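Local structure of fructose-bisphosphatase (Pyrococcus horikoshii, 1VDW) at residues I54-E68 with I73-P85. The protein probably catalyses the magnesium-dependent hydrolysis of fructose 1,6-bisphosphate to fructose 6-phosphate and phosphate, as a homodimer of the inositol monophosphatase superfamily. Residues are numbered along the deposited sequence; the frame is centred on the assembly and turned at random.
Sequences IISKFKDLGVNVVSE and IDQGSDYTVVVDP
The amide oxygen of Asn-64 is gripped by two backbone N-H groups of the loop 74-78: Gln-75 N lies 2.9 Å from Asn-64 OD1, in its carbonyl plane, while Ser-77 N comes in tilted from that plane. This illustrates how one side chain can shape a connection inside the mixed sheet of the inositol monophosphatase fold, where strand 64-67 runs between the antiparallel edge strand 71-73 and the parallel strand 79-84. The other end of the amide donates twice, ND2 reaching Thr-80 OG1 at 3.2 Å within the amide plane and Ser-77 O along a more bent path. Replacing Asn-64 by an alanine would probably leave the N-H groups of Gln-75 and Ser-77 without their shared acceptor and let the loop shift.

Gln-75 answers in kind: its NE2 bridges Lys-59 O, over an almost straight bond (178°), and Val-63 O at 2.7 Å, so the C-terminal end of helix 45-60, with its Schellman motif at Gly-62, is tied to the same loop. Along the strands the backbone ladder runs on both sides of 64-67, Val-66 N to Val-81 O on one and Ile-73 N to Val-65 O on the other.

Beneath Val-81 and Val-83 packs the helix. Val-81 CB lies over one face of the Phe-58 ring, 4.3 Å above its plane and offset toward the rim; helix 3-20 also touches this phenylalanine, through Trp-6, Ile-9 and Ile-13. In Ile-55, CG1 sits beside the backbone N (chi1 -62°), which leaves CG2 to meet Ile-73 CD1 at 4.2 Å. Glu-68, just past strand 64-67, and Asp-84 of strand 79-84 are predicted magnesium ligands, and Glu-68 OE1 makes a salt bridge to Arg-198. A water accepts from Glu-68 N and donates to Val-83 O, 2.8 Å away.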
loop_
_atom_site.group_PDB
_atom_site.type_symbol
_atom_site.label_atom_id
_atom_site.label_comp_id
_atom_site.label_asym_id
_atom_site.label_seq_id
_atom_site.Cartn_x
_atom_site.Cartn_y
_atom_site.Cartn_z
ATOM N N ILE A 54 -18.255 -14.434 8.535
ATOM C CA ILE A 54 -19.011 -13.196 8.658
ATOM C C ILE A 54 -20.454 -13.260 8.156
ATOM O O ILE A 54 -21.360 -12.745 8.811
ATOM C CB ILE A 54 -18.270 -12.039 7.948
ATOM C CG1 ILE A 54 -18.897 -10.701 8.343
ATOM C CG2 ILE A 54 -18.318 -12.232 6.441
ATOM C CD1 ILE A 54 -18.086 -9.499 7.914
ATOM N N ILE A 55 -20.677 -13.887 7.008
ATOM C CA ILE A 55 -22.029 -13.976 6.471
ATOM C C ILE A 55 -22.939 -14.776 7.395
ATOM O O ILE A 55 -24.077 -14.381 7.652
ATOM C CB ILE A 55 -22.035 -14.619 5.070
ATOM C CG1 ILE A 55 -21.227 -13.751 4.101
ATOM C CG2 ILE A 55 -23.466 -14.783 4.576
ATOM C CD1 ILE A 55 -21.715 -12.315 4.000
ATOM N N SER A 56 -22.434 -15.896 7.901
ATOM C CA SER A 56 -23.216 -16.736 8.799
ATOM C C SER A 56 -23.598 -15.940 10.041
ATOM O O SER A 56 -24.717 -16.043 10.543
ATOM C CB SER A 56 -22.411 -17.972 9.207
ATOM O OG SER A 56 -21.245 -17.607 9.923
ATOM N N LYS A 57 -22.659 -15.138 10.527
ATOM C CA LYS A 57 -22.871 -14.315 11.710
ATOM C C LYS A 57 -24.121 -13.448 11.578
ATOM O O LYS A 57 -24.999 -13.465 12.442
ATOM C CB LYS A 57 -21.647 -13.423 11.937
ATOM C CG LYS A 57 -21.706 -12.554 13.181
ATOM C CD LYS A 57 -21.559 -13.376 14.452
ATOM C CE LYS A 57 -21.376 -12.475 15.666
ATOM N NZ LYS A 57 -21.194 -13.250 16.925
ATOM N N PHE A 58 -24.206 -12.696 10.486
ATOM C CA PHE A 58 -25.346 -11.820 10.258
ATOM C C PHE A 58 -26.605 -12.565 9.835
ATOM O O PHE A 58 -27.714 -12.166 10.190
ATOM C CB PHE A 58 -24.978 -10.754 9.225
ATOM C CG PHE A 58 -23.944 -9.781 9.716
ATOM C CD1 PHE A 58 -24.243 -8.893 10.744
ATOM C CD2 PHE A 58 -22.661 -9.778 9.182
ATOM C CE1 PHE A 58 -23.281 -8.015 11.237
ATOM C CE2 PHE A 58 -21.689 -8.904 9.667
ATOM C CZ PHE A 58 -22.001 -8.020 10.698
ATOM N N LYS A 59 -26.438 -13.649 9.087
ATOM C CA LYS A 59 -27.585 -14.435 8.648
ATOM C C LYS A 59 -28.305 -14.998 9.869
ATOM O O LYS A 59 -29.532 -14.944 9.955
ATOM C CB LYS A 59 -27.137 -15.584 7.739
ATOM C CG LYS A 59 -28.284 -16.436 7.214
ATOM C CD LYS A 59 -27.785 -17.564 6.324
ATOM C CE LYS A 59 -28.935 -18.432 5.836
ATOM N NZ LYS A 59 -29.928 -17.651 5.046
ATOM N N ASP A 60 -27.533 -15.527 10.815
ATOM C CA ASP A 60 -28.097 -16.106 12.031
ATOM C C ASP A 60 -28.781 -15.071 12.917
ATOM O O ASP A 60 -29.613 -15.421 13.754
ATOM C CB ASP A 60 -27.013 -16.832 12.835
ATOM C CG ASP A 60 -26.388 -17.982 12.066
ATOM O OD1 ASP A 60 -27.053 -18.529 11.161
ATOM O OD2 ASP A 60 -25.235 -18.351 12.378
ATOM N N LEU A 61 -28.425 -13.801 12.746
ATOM C CA LEU A 61 -29.033 -12.732 13.532
ATOM C C LEU A 61 -30.406 -12.385 12.977
ATOM O O LEU A 61 -31.176 -11.659 13.608
ATOM C CB LEU A 61 -28.151 -11.484 13.522
ATOM C CG LEU A 61 -26.903 -11.531 14.403
ATOM C CD1 LEU A 61 -26.041 -10.315 14.117
ATOM C CD2 LEU A 61 -27.308 -11.574 15.871
ATOM N N GLY A 62 -30.698 -12.898 11.787
ATOM C CA GLY A 62 -31.984 -12.653 11.160
ATOM C C GLY A 62 -32.112 -11.354 10.387
ATOM O O GLY A 62 -33.223 -10.939 10.062
ATOM N N VAL A 63 -30.992 -10.707 10.080
ATOM C CA VAL A 63 -31.037 -9.453 9.336
ATOM C C VAL A 63 -30.820 -9.696 7.845
ATOM O O VAL A 63 -30.402 -10.784 7.443
ATOM C CB VAL A 63 -29.961 -8.456 9.842
ATOM C CG1 VAL A 63 -30.148 -8.206 11.330
ATOM C CG2 VAL A 63 -28.560 -8.998 9.562
ATOM N N ASN A 64 -31.122 -8.691 7.027
ATOM C CA ASN A 64 -30.920 -8.813 5.587
ATOM C C ASN A 64 -29.425 -8.651 5.353
ATOM O O ASN A 64 -28.762 -7.896 6.065
ATOM C CB ASN A 64 -31.681 -7.721 4.828
ATOM C CG ASN A 64 -33.158 -7.690 5.169
ATOM O OD1 ASN A 64 -33.811 -8.731 5.255
ATOM N ND2 ASN A 64 -33.694 -6.490 5.358
ATOM N N VAL A 65 -28.891 -9.358 4.366
ATOM C CA VAL A 65 -27.466 -9.282 4.085
ATOM C C VAL A 65 -27.171 -9.061 2.614
ATOM O O VAL A 65 -27.776 -9.686 1.742
ATOM C CB VAL A 65 -26.743 -10.570 4.526
ATOM C CG1 VAL A 65 -25.239 -10.408 4.358
ATOM C CG2 VAL A 65 -27.087 -10.890 5.969
ATOM N N VAL A 66 -26.233 -8.162 2.346
ATOM C CA VAL A 66 -25.821 -7.868 0.985
ATOM C C VAL A 66 -24.311 -8.045 0.910
ATOM O O VAL A 66 -23.563 -7.376 1.622
ATOM C CB VAL A 66 -26.177 -6.421 0.573
ATOM C CG1 VAL A 66 -25.784 -6.183 -0.880
ATOM C CG2 VAL A 66 -27.667 -6.177 0.762
ATOM N N SER A 67 -23.873 -8.978 0.075
ATOM C CA SER A 67 -22.451 -9.237 -0.114
ATOM C C SER A 67 -22.292 -9.575 -1.593
ATOM O O SER A 67 -23.175 -10.189 -2.192
ATOM C CB SER A 67 -21.996 -10.406 0.764
ATOM O OG SER A 67 -20.586 -10.409 0.920
ATOM N N GLU A 68 -21.172 -9.174 -2.181
ATOM C CA GLU A 68 -20.938 -9.403 -3.603
ATOM C C GLU A 68 -21.126 -10.833 -4.100
ATOM O O GLU A 68 -21.842 -11.062 -5.077
ATOM C CB GLU A 68 -19.538 -8.912 -3.988
ATOM C CG GLU A 68 -19.235 -9.038 -5.475
ATOM C CD GLU A 68 -17.981 -8.291 -5.889
ATOM O OE1 GLU A 68 -17.605 -8.378 -7.078
ATOM O OE2 GLU A 68 -17.374 -7.616 -5.031
ATOM N N ILE A 73 -29.470 -11.420 0.711
ATOM C CA ILE A 73 -30.265 -12.358 1.492
ATOM C C ILE A 73 -31.385 -11.573 2.164
ATOM O O ILE A 73 -31.147 -10.816 3.107
ATOM C CB ILE A 73 -29.420 -13.050 2.585
ATOM C CG1 ILE A 73 -28.242 -13.789 1.947
ATOM C CG2 ILE A 73 -30.290 -14.025 3.374
ATOM C CD1 ILE A 73 -27.320 -14.458 2.951
ATOM N N ASP A 74 -32.604 -11.751 1.668
ATOM C CA ASP A 74 -33.763 -11.060 2.218
ATOM C C ASP A 74 -34.424 -11.923 3.284
ATOM O O ASP A 74 -34.904 -13.017 2.993
ATOM C CB ASP A 74 -34.770 -10.757 1.102
ATOM C CG ASP A 74 -36.006 -10.031 1.606
ATOM O OD1 ASP A 74 -36.939 -9.827 0.800
ATOM O OD2 ASP A 74 -36.049 -9.662 2.800
ATOM N N GLN A 75 -34.435 -11.433 4.519
ATOM C CA GLN A 75 -35.050 -12.165 5.618
ATOM C C GLN A 75 -36.182 -11.346 6.233
ATOM O O GLN A 75 -36.563 -11.564 7.381
ATOM C CB GLN A 75 -34.014 -12.502 6.696
ATOM C CG GLN A 75 -32.755 -13.179 6.174
ATOM C CD GLN A 75 -32.048 -13.988 7.242
ATOM O OE1 GLN A 75 -32.448 -15.111 7.552
ATOM N NE2 GLN A 75 -30.997 -13.418 7.824
ATOM N N GLY A 76 -36.708 -10.401 5.459
ATOM C CA GLY A 76 -37.796 -9.564 5.934
ATOM C C GLY A 76 -37.458 -8.809 7.204
ATOM O O GLY A 76 -38.333 -8.526 8.023
ATOM N N SER A 77 -36.182 -8.479 7.369
ATOM C CA SER A 77 -35.728 -7.757 8.549
ATOM C C SER A 77 -35.792 -6.248 8.358
ATOM O O SER A 77 -35.858 -5.750 7.234
ATOM C CB SER A 77 -34.291 -8.160 8.892
ATOM O OG SER A 77 -33.788 -7.394 9.972
ATOM N N ASP A 78 -35.776 -5.525 9.473
ATOM C CA ASP A 78 -35.800 -4.071 9.447
ATOM C C ASP A 78 -34.363 -3.540 9.424
ATOM O O ASP A 78 -34.135 -2.330 9.416
ATOM C CB ASP A 78 -36.574 -3.535 10.663
ATOM C CG ASP A 78 -36.117 -4.148 11.976
ATOM O OD1 ASP A 78 -35.750 -5.343 11.993
ATOM O OD2 ASP A 78 -36.146 -3.437 13.005
ATOM N N TYR A 79 -33.406 -4.464 9.395
ATOM C CA TYR A 79 -31.983 -4.136 9.353
ATOM C C TYR A 79 -31.310 -4.827 8.177
ATOM O O TYR A 79 -31.605 -5.982 7.873
ATOM C CB TYR A 79 -31.298 -4.579 10.646
ATOM C CG TYR A 79 -31.597 -3.697 11.831
ATOM C CD1 TYR A 79 -30.901 -2.507 12.031
ATOM C CD2 TYR A 79 -32.583 -4.049 12.754
ATOM C CE1 TYR A 79 -31.179 -1.685 13.122
ATOM C CE2 TYR A 79 -32.870 -3.235 13.844
ATOM C CZ TYR A 79 -32.164 -2.056 14.024
ATOM O OH TYR A 79 -32.442 -1.250 15.105
ATOM N N THR A 80 -30.394 -4.117 7.526
ATOM C CA THR A 80 -29.660 -4.664 6.392
ATOM C C THR A 80 -28.176 -4.389 6.585
ATOM O O THR A 80 -27.783 -3.282 6.940
ATOM C CB THR A 80 -30.100 -4.024 5.062
ATOM O OG1 THR A 80 -31.509 -4.202 4.890
ATOM C CG2 THR A 80 -29.374 -4.673 3.890
ATOM N N VAL A 81 -27.360 -5.409 6.363
ATOM C CA VAL A 81 -25.923 -5.257 6.498
ATOM C C VAL A 81 -25.295 -5.397 5.111
ATOM O O VAL A 81 -25.590 -6.344 4.379
ATOM C CB VAL A 81 -25.345 -6.311 7.481
ATOM C CG1 VAL A 81 -26.046 -6.196 8.827
ATOM C CG2 VAL A 81 -25.499 -7.711 6.914
ATOM N N VAL A 82 -24.460 -4.424 4.748
ATOM C CA VAL A 82 -23.769 -4.395 3.455
ATOM C C VAL A 82 -22.311 -4.652 3.805
ATOM O O VAL A 82 -21.648 -3.807 4.413
ATOM C CB VAL A 82 -23.940 -3.018 2.784
ATOM C CG1 VAL A 82 -23.202 -2.978 1.457
ATOM C CG2 VAL A 82 -25.424 -2.739 2.569
ATOM N N VAL A 83 -21.809 -5.811 3.397
ATOM C CA VAL A 83 -20.468 -6.210 3.786
ATOM C C VAL A 83 -19.509 -6.737 2.730
ATOM O O VAL A 83 -19.908 -7.259 1.690
ATOM C CB VAL A 83 -20.593 -7.289 4.903
ATOM C CG1 VAL A 83 -21.356 -8.490 4.375
ATOM C CG2 VAL A 83 -19.225 -7.709 5.400
ATOM N N ASP A 84 -18.224 -6.559 3.023
ATOM C CA ASP A 84 -17.141 -7.082 2.206
ATOM C C ASP A 84 -16.335 -7.861 3.244
ATOM O O ASP A 84 -15.600 -7.277 4.041
ATOM C CB ASP A 84 -16.278 -5.970 1.606
ATOM C CG ASP A 84 -15.220 -6.514 0.658
ATOM O OD1 ASP A 84 -15.051 -7.753 0.615
ATOM O OD2 ASP A 84 -14.557 -5.715 -0.043
ATOM N N PRO A 85 -16.483 -9.194 3.268
ATOM C CA PRO A 85 -15.780 -10.068 4.215
ATOM C C PRO A 85 -14.263 -9.911 4.210
ATOM O O PRO A 85 -13.603 -10.060 5.238
ATOM C CB PRO A 85 -16.214 -11.466 3.778
ATOM C CG PRO A 85 -17.574 -11.234 3.201
ATOM C CD PRO A 85 -17.374 -9.979 2.394
HETATM O O HOH W 1 -34.806 -8.749 12.031
HETATM O O HOH W 2 -35.790 -11.762 9.981
HETATM O O HOH W 3 -18.745 -8.343 -0.645
HETATM O O HOH W 4 -16.709 -8.793 -2.103
#